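Local coordinates for F1 capsule-anchoring protein (Yersinia pestis, PDB 3FCG), which probably forms part of the outer-membrane usher through which Caf1 fibres are secreted, its middle domain being crucial for that secretion, at residues G58-D70 and Q74-A86. Residues are numbered along the deposited sequence; the frame is centred on the assembly and turned at random.
Sequences GSGELKVIIHESD and QVFTVPYDTPAVA
The ring of Y80 lies flat across the opposite strand, with G60 N over its centre and S59 C over the same face nearer the rim. Its CG is turned between the backbone N and the carbonyl carbon (chi1 75°), which folds the ring back over G60. G60 CA makes an off-centre CH-pi contact, 4.2 Å from the Y80 centroid. Beside it, L62 crosses the tyrosine at about a right angle and sets CG 3.7 Å from Y80 CD2. The same sheet face continues with V64 CG2 against V78 CG2 (3.7 Å), then I66 CD1 obliquely against F76 CE1 (3.8 Å). On the other face, K63 bends at chi2 (-79°), bringing NZ within 3.2 Å of its hydrogen-bond acceptor, T77 OG1.

Paired backbone bonds join G60 with Y80, L62 with V78, V64 with F76 and I66 with Q74, defining an antiparallel ladder in which the segments' axes run at 147° to each other. Past its end, T82 OG1 donates to G58 O at 2.6 Å, in the carbonyl plane and on a lone pair. At the turn end of this hairpin, E68 OE2 and OE1 are hydrogen-bonded to T25 OG1 and R24 N, respectively. Strand 60-67 also pairs with strand 27-32, while 73-80 is outermost in its sheet within the chain. Y11 of the second subunit packs on L62 and V78, and W13 NE1 of that subunit donates a hydrogen bond to D81 O.

The main-chain bonds thus fix the antiparallel register, while the apolar face of L62 and V78 serves both hairpin and dimer, consistent with the strand swapping reported for this domain.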
# COMPACT_ATOMS: atom_id res chain seq x y z
N GLY A 58 12.70 -9.54 -6.79
CA GLY A 58 14.01 -10.13 -6.52
C GLY A 58 14.85 -9.30 -5.57
O GLY A 58 14.35 -8.82 -4.55
N SER A 59 16.12 -9.12 -5.91
CA SER A 59 17.03 -8.31 -5.10
C SER A 59 17.99 -7.50 -5.98
O SER A 59 18.02 -7.68 -7.20
CB SER A 59 17.80 -9.18 -4.11
OG SER A 59 18.66 -10.09 -4.78
N GLY A 60 18.76 -6.62 -5.35
CA GLY A 60 19.72 -5.79 -6.07
C GLY A 60 19.90 -4.42 -5.44
O GLY A 60 19.99 -4.30 -4.21
N GLU A 61 19.95 -3.39 -6.28
CA GLU A 61 20.18 -2.02 -5.83
C GLU A 61 19.31 -0.99 -6.54
O GLU A 61 19.07 -1.08 -7.74
CB GLU A 61 21.65 -1.65 -6.02
CG GLU A 61 22.57 -2.17 -4.93
CD GLU A 61 24.04 -1.97 -5.26
OE1 GLU A 61 24.34 -1.21 -6.22
OE2 GLU A 61 24.89 -2.56 -4.57
N LEU A 62 18.85 -0.01 -5.77
CA LEU A 62 18.17 1.16 -6.31
C LEU A 62 19.05 2.39 -6.15
O LEU A 62 19.99 2.39 -5.35
CB LEU A 62 16.83 1.38 -5.60
CG LEU A 62 15.72 0.32 -5.67
CD1 LEU A 62 14.63 0.65 -4.67
CD2 LEU A 62 15.14 0.20 -7.08
N LYS A 63 18.76 3.43 -6.93
CA LYS A 63 19.40 4.72 -6.78
C LYS A 63 18.33 5.77 -6.47
O LYS A 63 17.37 5.92 -7.22
CB LYS A 63 20.18 5.11 -8.04
CG LYS A 63 21.25 4.11 -8.47
CD LYS A 63 22.52 4.24 -7.64
CE LYS A 63 23.62 3.34 -8.17
NZ LYS A 63 24.90 3.55 -7.44
N VAL A 64 18.50 6.47 -5.35
CA VAL A 64 17.51 7.45 -4.91
C VAL A 64 18.12 8.86 -4.91
O VAL A 64 19.05 9.14 -4.15
CB VAL A 64 16.93 7.10 -3.51
CG1 VAL A 64 15.95 8.17 -3.05
CG2 VAL A 64 16.24 5.75 -3.54
N ILE A 65 17.58 9.72 -5.77
CA ILE A 65 18.01 11.12 -5.84
C ILE A 65 16.92 12.00 -5.25
O ILE A 65 15.76 11.93 -5.67
CB ILE A 65 18.29 11.59 -7.28
CG1 ILE A 65 19.09 10.54 -8.06
CG2 ILE A 65 19.02 12.94 -7.27
CD1 ILE A 65 19.02 10.71 -9.57
N ILE A 66 17.29 12.81 -4.27
CA ILE A 66 16.37 13.80 -3.71
C ILE A 66 16.70 15.18 -4.29
O ILE A 66 17.62 15.85 -3.82
CB ILE A 66 16.39 13.80 -2.16
CG1 ILE A 66 16.17 12.39 -1.62
CG2 ILE A 66 15.32 14.75 -1.62
CD1 ILE A 66 16.43 12.23 -0.13
N HIS A 67 15.96 15.57 -5.33
CA HIS A 67 16.11 16.88 -5.96
C HIS A 67 15.45 17.94 -5.09
O HIS A 67 14.22 18.07 -5.08
CB HIS A 67 15.46 16.90 -7.35
CG HIS A 67 15.89 15.77 -8.24
ND1 HIS A 67 16.92 15.89 -9.14
CD2 HIS A 67 15.41 14.51 -8.37
CE1 HIS A 67 17.07 14.75 -9.79
NE2 HIS A 67 16.17 13.90 -9.34
N GLU A 68 16.26 18.71 -4.37
CA GLU A 68 15.75 19.74 -3.47
C GLU A 68 15.44 21.04 -4.23
O GLU A 68 15.86 21.21 -5.38
CB GLU A 68 16.74 20.00 -2.32
CG GLU A 68 17.13 18.76 -1.50
CD GLU A 68 16.08 18.34 -0.48
OE1 GLU A 68 16.33 17.36 0.25
OE2 GLU A 68 15.00 18.97 -0.40
N SER A 69 14.70 21.94 -3.57
CA SER A 69 14.22 23.18 -4.17
C SER A 69 15.32 24.11 -4.69
O SER A 69 15.13 24.81 -5.68
CB SER A 69 13.34 23.95 -3.18
OG SER A 69 12.23 23.18 -2.77
N ASP A 70 16.46 24.10 -4.00
CA ASP A 70 17.57 25.00 -4.33
C ASP A 70 18.53 24.44 -5.39
O ASP A 70 19.57 25.05 -5.68
CB ASP A 70 18.34 25.38 -3.06
CG ASP A 70 18.51 24.21 -2.10
OD1 ASP A 70 18.68 23.07 -2.57
OD2 ASP A 70 18.47 24.45 -0.87
N GLN A 74 20.66 15.17 -3.39
CA GLN A 74 21.15 14.17 -2.44
C GLN A 74 21.02 12.78 -3.04
O GLN A 74 19.91 12.25 -3.19
CB GLN A 74 20.40 14.27 -1.10
CG GLN A 74 20.90 15.39 -0.19
CD GLN A 74 20.12 15.50 1.12
OE1 GLN A 74 19.03 14.93 1.26
NE2 GLN A 74 20.66 16.25 2.07
N VAL A 75 22.16 12.19 -3.40
CA VAL A 75 22.20 10.91 -4.11
C VAL A 75 22.62 9.77 -3.18
O VAL A 75 23.64 9.85 -2.50
CB VAL A 75 23.15 10.98 -5.33
CG1 VAL A 75 23.24 9.63 -6.01
CG2 VAL A 75 22.67 12.04 -6.32
N PHE A 76 21.82 8.70 -3.18
CA PHE A 76 22.08 7.53 -2.35
C PHE A 76 21.95 6.24 -3.16
O PHE A 76 21.26 6.20 -4.18
CB PHE A 76 21.10 7.48 -1.18
CG PHE A 76 21.01 8.76 -0.40
CD1 PHE A 76 20.04 9.71 -0.71
CD2 PHE A 76 21.88 9.01 0.66
CE1 PHE A 76 19.94 10.90 0.02
CE2 PHE A 76 21.79 10.19 1.39
CZ PHE A 76 20.82 11.14 1.07
N THR A 77 22.62 5.19 -2.69
CA THR A 77 22.41 3.84 -3.19
C THR A 77 21.58 3.09 -2.16
O THR A 77 21.98 2.97 -1.00
CB THR A 77 23.74 3.09 -3.44
OG1 THR A 77 24.58 3.88 -4.30
CG2 THR A 77 23.49 1.74 -4.11
N VAL A 78 20.41 2.61 -2.56
CA VAL A 78 19.54 1.85 -1.66
C VAL A 78 19.50 0.38 -2.06
O VAL A 78 18.95 0.03 -3.11
CB VAL A 78 18.11 2.45 -1.56
CG1 VAL A 78 17.21 1.58 -0.69
CG2 VAL A 78 18.17 3.86 -1.00
N PRO A 79 20.09 -0.50 -1.23
CA PRO A 79 20.04 -1.94 -1.47
C PRO A 79 18.65 -2.48 -1.15
O PRO A 79 18.12 -2.20 -0.08
CB PRO A 79 21.06 -2.50 -0.48
CG PRO A 79 21.81 -1.32 0.07
CD PRO A 79 20.86 -0.18 -0.01
N TYR A 80 18.07 -3.22 -2.08
CA TYR A 80 16.78 -3.86 -1.84
C TYR A 80 16.87 -5.38 -1.89
O TYR A 80 17.79 -5.94 -2.49
CB TYR A 80 15.71 -3.32 -2.80
CG TYR A 80 15.78 -3.83 -4.23
CD1 TYR A 80 14.98 -4.89 -4.65
CD2 TYR A 80 16.62 -3.22 -5.16
CE1 TYR A 80 15.04 -5.35 -5.96
CE2 TYR A 80 16.68 -3.67 -6.47
CZ TYR A 80 15.89 -4.74 -6.87
OH TYR A 80 15.95 -5.18 -8.17
N ASP A 81 15.91 -6.03 -1.25
CA ASP A 81 15.85 -7.48 -1.16
C ASP A 81 14.42 -7.94 -0.93
O ASP A 81 13.66 -7.30 -0.19
CB ASP A 81 16.75 -7.97 -0.02
CG ASP A 81 16.86 -9.49 0.03
OD1 ASP A 81 16.76 -10.14 -1.03
OD2 ASP A 81 17.03 -10.02 1.15
N THR A 82 14.04 -9.05 -1.56
CA THR A 82 12.74 -9.67 -1.31
C THR A 82 12.93 -10.89 -0.41
O THR A 82 13.62 -11.84 -0.78
CB THR A 82 12.02 -10.07 -2.62
OG1 THR A 82 12.01 -8.95 -3.52
CG2 THR A 82 10.58 -10.49 -2.33
N PRO A 83 12.33 -10.85 0.79
CA PRO A 83 12.46 -11.96 1.74
C PRO A 83 11.56 -13.14 1.38
O PRO A 83 10.47 -12.95 0.85
CB PRO A 83 12.02 -11.33 3.06
CG PRO A 83 11.02 -10.30 2.67
CD PRO A 83 11.48 -9.77 1.33
N ALA A 84 12.04 -14.34 1.68
CA ALA A 84 11.24 -15.55 1.51
C ALA A 84 10.24 -15.66 2.65
O ALA A 84 10.59 -15.43 3.81
CB ALA A 84 12.14 -16.78 1.45
N VAL A 85 9.00 -15.99 2.31
CA VAL A 85 7.93 -16.13 3.30
C VAL A 85 7.37 -17.55 3.27
O VAL A 85 7.12 -18.10 2.19
CB VAL A 85 6.78 -15.10 3.07
CG1 VAL A 85 5.91 -14.99 4.31
CG2 VAL A 85 7.34 -13.72 2.71
N ALA A 86 7.18 -18.13 4.45
CA ALA A 86 6.65 -19.49 4.58
C ALA A 86 5.19 -19.59 4.13
O ALA A 86 4.43 -18.63 4.22
CB ALA A 86 6.79 -19.98 6.02